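Local coordinates for diacylglycerol kinase (Bacillus anthracis, PDB 3S40), which probably phosphorylates diacylglycerol to phosphatidic acid with ATP as the phosphate donor, at residues A[27-39]-A[112-124]. Residues are numbered along the deposited sequence; the frame is centred on the assembly and turned at random.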
loop_
_atom_site.group_PDB
_atom_site.type_symbol
_atom_site.label_atom_id
_atom_site.label_comp_id
_atom_site.label_asym_id
_atom_site.label_seq_id
_atom_site.Cartn_x
_atom_site.Cartn_y
_atom_site.Cartn_z
ATOM N N ASN A 27 13.060 20.620 -0.034
ATOM C CA ASN A 27 12.262 19.586 -0.683
ATOM C C ASN A 27 11.540 20.091 -1.930
ATOM O O ASN A 27 11.482 19.419 -2.958
ATOM C CB ASN A 27 11.268 18.995 0.312
ATOM C CG ASN A 27 11.964 18.264 1.440
ATOM O OD1 ASN A 27 13.104 17.816 1.286
ATOM N ND2 ASN A 27 11.297 18.148 2.578
ATOM N N LEU A 28 10.986 21.292 -1.837
ATOM C CA LEU A 28 10.221 21.829 -2.939
ATOM C C LEU A 28 11.127 22.221 -4.113
ATOM O O LEU A 28 10.709 22.193 -5.275
ATOM C CB LEU A 28 9.379 22.995 -2.444
ATOM C CG LEU A 28 7.870 22.789 -2.327
ATOM C CD1 LEU A 28 7.510 21.347 -2.084
ATOM C CD2 LEU A 28 7.269 23.704 -1.251
ATOM N N THR A 29 12.377 22.554 -3.813
ATOM C CA THR A 29 13.358 22.834 -4.860
ATOM C C THR A 29 13.645 21.550 -5.630
ATOM O O THR A 29 13.943 21.562 -6.820
ATOM C CB THR A 29 14.674 23.326 -4.246
ATOM O OG1 THR A 29 14.447 24.592 -3.617
ATOM C CG2 THR A 29 15.754 23.467 -5.318
ATOM N N LYS A 30 13.558 20.431 -4.936
ATOM C CA LYS A 30 13.836 19.157 -5.576
ATOM C C LYS A 30 12.663 18.657 -6.418
ATOM O O LYS A 30 12.857 18.107 -7.501
ATOM C CB LYS A 30 14.230 18.138 -4.525
ATOM C CG LYS A 30 15.570 18.431 -3.895
ATOM C CD LYS A 30 15.854 17.478 -2.744
ATOM C CE LYS A 30 17.184 17.795 -2.078
ATOM N NZ LYS A 30 17.511 16.806 -0.999
ATOM N N ILE A 31 11.440 18.856 -5.949
ATOM C CA ILE A 31 10.337 18.190 -6.642
ATOM C C ILE A 31 9.505 19.060 -7.561
ATOM O O ILE A 31 8.999 18.586 -8.560
ATOM C CB ILE A 31 9.403 17.436 -5.667
ATOM C CG1 ILE A 31 8.496 18.395 -4.916
ATOM C CG2 ILE A 31 10.216 16.562 -4.715
ATOM C CD1 ILE A 31 7.663 17.713 -3.830
ATOM N N VAL A 32 9.365 20.342 -7.250
ATOM C CA VAL A 32 8.404 21.139 -8.002
ATOM C C VAL A 32 8.822 21.495 -9.439
ATOM O O VAL A 32 8.018 21.384 -10.370
ATOM C CB VAL A 32 7.964 22.409 -7.229
ATOM C CG1 VAL A 32 7.029 23.228 -8.100
ATOM C CG2 VAL A 32 7.267 22.020 -5.919
ATOM N N PRO A 33 10.078 21.917 -9.626
ATOM C CA PRO A 33 10.518 22.368 -10.953
ATOM C C PRO A 33 10.332 21.382 -12.114
ATOM O O PRO A 33 9.773 21.790 -13.137
ATOM C CB PRO A 33 11.996 22.716 -10.727
ATOM C CG PRO A 33 12.017 23.190 -9.308
ATOM C CD PRO A 33 11.067 22.253 -8.584
ATOM N N PRO A 34 10.800 20.127 -11.982
ATOM C CA PRO A 34 10.525 19.201 -13.089
ATOM C C PRO A 34 9.020 19.041 -13.343
ATOM O O PRO A 34 8.601 18.921 -14.490
ATOM C CB PRO A 34 11.137 17.867 -12.615
ATOM C CG PRO A 34 11.424 18.043 -11.164
ATOM C CD PRO A 34 11.592 19.503 -10.907
ATOM N N LEU A 35 8.216 19.060 -12.290
ATOM C CA LEU A 35 6.781 18.931 -12.465
ATOM C C LEU A 35 6.229 20.168 -13.165
ATOM O O LEU A 35 5.424 20.073 -14.088
ATOM C CB LEU A 35 6.101 18.728 -11.111
ATOM C CG LEU A 35 6.588 17.486 -10.368
ATOM C CD1 LEU A 35 5.910 17.388 -9.006
ATOM C CD2 LEU A 35 6.314 16.236 -11.198
ATOM N N ALA A 36 6.667 21.341 -12.727
ATOM C CA ALA A 36 6.135 22.550 -13.314
ATOM C C ALA A 36 6.573 22.669 -14.775
ATOM O O ALA A 36 5.839 23.190 -15.609
ATOM C CB ALA A 36 6.548 23.792 -12.474
ATOM N N ALA A 37 7.758 22.159 -15.092
ATOM C CA ALA A 37 8.240 22.199 -16.468
ATOM C C ALA A 37 7.458 21.255 -17.354
ATOM O O ALA A 37 7.208 21.557 -18.516
ATOM C CB ALA A 37 9.731 21.863 -16.539
ATOM N N ALA A 38 7.092 20.101 -16.801
ATOM C CA ALA A 38 6.477 19.039 -17.585
ATOM C C ALA A 38 4.986 19.261 -17.762
ATOM O O ALA A 38 4.451 18.988 -18.825
ATOM C CB ALA A 38 6.737 17.669 -16.946
ATOM N N PHE A 39 4.323 19.776 -16.728
ATOM C CA PHE A 39 2.861 19.898 -16.745
ATOM C C PHE A 39 2.365 21.357 -16.773
ATOM O O PHE A 39 2.400 22.046 -15.767
ATOM C CB PHE A 39 2.275 19.163 -15.534
ATOM C CG PHE A 39 2.774 17.742 -15.383
ATOM C CD1 PHE A 39 2.573 16.805 -16.396
ATOM C CD2 PHE A 39 3.425 17.342 -14.231
ATOM C CE1 PHE A 39 3.016 15.493 -16.257
ATOM C CE2 PHE A 39 3.875 16.037 -14.081
ATOM C CZ PHE A 39 3.666 15.103 -15.107
ATOM N N ASN A 112 15.108 8.881 -3.675
ATOM C CA ASN A 112 15.583 10.255 -3.816
ATOM C C ASN A 112 14.439 11.074 -4.412
ATOM O O ASN A 112 13.995 10.806 -5.540
ATOM C CB ASN A 112 16.812 10.276 -4.740
ATOM C CG ASN A 112 17.241 11.684 -5.130
ATOM O OD1 ASN A 112 16.505 12.419 -5.783
ATOM N ND2 ASN A 112 18.457 12.048 -4.756
ATOM N N ILE A 113 13.940 12.056 -3.663
ATOM C CA ILE A 113 12.701 12.714 -4.076
ATOM C C ILE A 113 12.847 13.468 -5.387
ATOM O O ILE A 113 11.894 13.540 -6.159
ATOM C CB ILE A 113 12.108 13.608 -2.985
ATOM C CG1 ILE A 113 13.047 14.771 -2.663
ATOM C CG2 ILE A 113 11.808 12.779 -1.737
ATOM C CD1 ILE A 113 12.481 15.702 -1.611
ATOM N N ALA A 114 14.039 13.998 -5.665
ATOM C CA ALA A 114 14.270 14.663 -6.946
ATOM C C ALA A 114 14.049 13.677 -8.090
ATOM O O ALA A 114 13.410 14.005 -9.090
ATOM C CB ALA A 114 15.693 15.264 -7.014
ATOM N N GLU A 115 14.610 12.476 -7.945
ATOM C CA GLU A 115 14.463 11.411 -8.951
ATOM C C GLU A 115 13.021 10.916 -9.081
ATOM O O GLU A 115 12.554 10.619 -10.183
ATOM C CB GLU A 115 15.384 10.230 -8.631
ATOM C CG GLU A 115 16.865 10.570 -8.731
ATOM C CD GLU A 115 17.219 11.181 -10.077
ATOM O OE1 GLU A 115 16.731 10.669 -11.108
ATOM O OE2 GLU A 115 17.973 12.180 -10.105
ATOM N N ALA A 116 12.337 10.815 -7.946
ATOM C CA ALA A 116 10.927 10.456 -7.917
ATOM C C ALA A 116 10.060 11.455 -8.701
ATOM O O ALA A 116 9.120 11.051 -9.379
ATOM C CB ALA A 116 10.443 10.347 -6.465
ATOM N N ALA A 117 10.348 12.757 -8.573
ATOM C CA ALA A 117 9.573 13.772 -9.282
ATOM C C ALA A 117 9.810 13.661 -10.789
ATOM O O ALA A 117 8.889 13.765 -11.566
ATOM C CB ALA A 117 9.932 15.221 -8.767
ATOM N N LYS A 118 11.061 13.440 -11.181
ATOM C CA LYS A 118 11.405 13.268 -12.587
ATOM C C LYS A 118 10.761 12.027 -13.217
ATOM O O LYS A 118 10.282 12.083 -14.347
ATOM C CB LYS A 118 12.925 13.230 -12.756
ATOM C CG LYS A 118 13.564 14.530 -12.284
ATOM C CD LYS A 118 15.073 14.471 -12.322
ATOM C CE LYS A 118 15.667 15.701 -11.669
ATOM N NZ LYS A 118 17.152 15.618 -11.647
ATOM N N LEU A 119 10.750 10.928 -12.470
ATOM C CA LEU A 119 10.000 9.729 -12.851
ATOM C C LEU A 119 8.543 10.050 -13.242
ATOM O O LEU A 119 8.051 9.594 -14.272
ATOM C CB LEU A 119 10.025 8.692 -11.717
ATOM C CG LEU A 119 9.210 7.421 -12.037
ATOM C CD1 LEU A 119 9.907 6.588 -13.094
ATOM C CD2 LEU A 119 8.963 6.614 -10.782
ATOM N N ILE A 120 7.855 10.846 -12.434
ATOM C CA ILE A 120 6.451 11.158 -12.728
ATOM C C ILE A 120 6.363 11.798 -14.101
ATOM O O ILE A 120 5.417 11.597 -14.850
ATOM C CB ILE A 120 5.880 12.118 -11.678
ATOM C CG1 ILE A 120 5.832 11.416 -10.324
ATOM C CG2 ILE A 120 4.520 12.654 -12.124
ATOM C CD1 ILE A 120 5.445 12.307 -9.160
ATOM N N THR A 121 7.400 12.556 -14.413
ATOM C CA THR A 121 7.549 13.279 -15.660
ATOM C C THR A 121 7.592 12.334 -16.866
ATOM O O THR A 121 7.321 12.735 -17.991
ATOM C CB THR A 121 8.863 14.094 -15.562
ATOM O OG1 THR A 121 8.559 15.463 -15.284
ATOM C CG2 THR A 121 9.727 13.952 -16.776
ATOM N N LYS A 122 7.930 11.077 -16.629
ATOM C CA LYS A 122 8.016 10.117 -17.726
ATOM C C LYS A 122 6.661 9.499 -17.996
ATOM O O LYS A 122 6.464 8.812 -19.009
ATOM C CB LYS A 122 9.046 9.041 -17.420
ATOM C CG LYS A 122 10.469 9.563 -17.247
ATOM C CD LYS A 122 10.904 10.430 -18.430
ATOM C CE LYS A 122 12.354 10.889 -18.274
ATOM N NZ LYS A 122 12.680 11.991 -19.226
ATOM N N GLU A 123 5.724 9.733 -17.084
ATOM C CA GLU A 123 4.348 9.279 -17.290
ATOM C C GLU A 123 4.157 7.768 -17.570
ATOM O O GLU A 123 3.325 7.392 -18.386
ATOM C CB GLU A 123 3.723 10.075 -18.431
ATOM C CG GLU A 123 3.806 11.584 -18.230
ATOM C CD GLU A 123 2.930 12.377 -19.204
ATOM O OE1 GLU A 123 2.212 11.771 -20.038
ATOM O OE2 GLU A 123 2.968 13.618 -19.127
ATOM N N HIS A 124 4.907 6.908 -16.897
ATOM C CA HIS A 124 4.690 5.459 -17.039
ATOM C C HIS A 124 3.653 5.020 -16.027
ATOM O O HIS A 124 3.811 5.235 -14.823
ATOM C CB HIS A 124 5.977 4.701 -16.806
ATOM C CG HIS A 124 7.053 5.042 -17.783
ATOM N ND1 HIS A 124 6.867 4.967 -19.147
ATOM C CD2 HIS A 124 8.330 5.458 -17.597
ATOM C CE1 HIS A 124 7.981 5.330 -19.760
ATOM N NE2 HIS A 124 8.884 5.629 -18.843
#
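Ile113 reaches across to helix 27-38 along its longer branch. Ile113 CB lies 3.9 Å from Ile31 CG2; CG1 touches both that methyl and Lys30 CD, tucked over its own backbone by a chi1 of 64°, which carries Ile113 CD1 to 3.6 Å from Asn27 OD1, the two side chains crossing at about a right angle. Beyond CG the Lys30 chain is extended and its end leads away from helix 113-120. One turn further along, the methyl of Ala117 sits 3.5 Å from Ile31 O, with Pro34 CG and Leu35 CG also around it, consistent with the close approach of the two helix segments, whose axes come within 7.9 Å, nearly parallel at 14°. Both helices cover the same face of the four-stranded parallel sheet in the alpha/beta catalytic domain: Leu35 and Ile120, whose CD2 and CG2 meet, both rest on Ile68 of strand 66-71, while Ile113 also touches Ile95 of strand 91-96. Further along, Thr121 OG1 lies 3.3 Å from Ala38 CB. The Phe39 ring packs its CZ 4.0 Å from Ile120 CG2, and Glu123 OE2 lies at the ring edge, near its plane, 3.4 Å from Phe39 CE1, ring and carboxylate planes 21° apart; hydrogen bonds from Thr6 OG1 and Lys7 N hold that carboxylate.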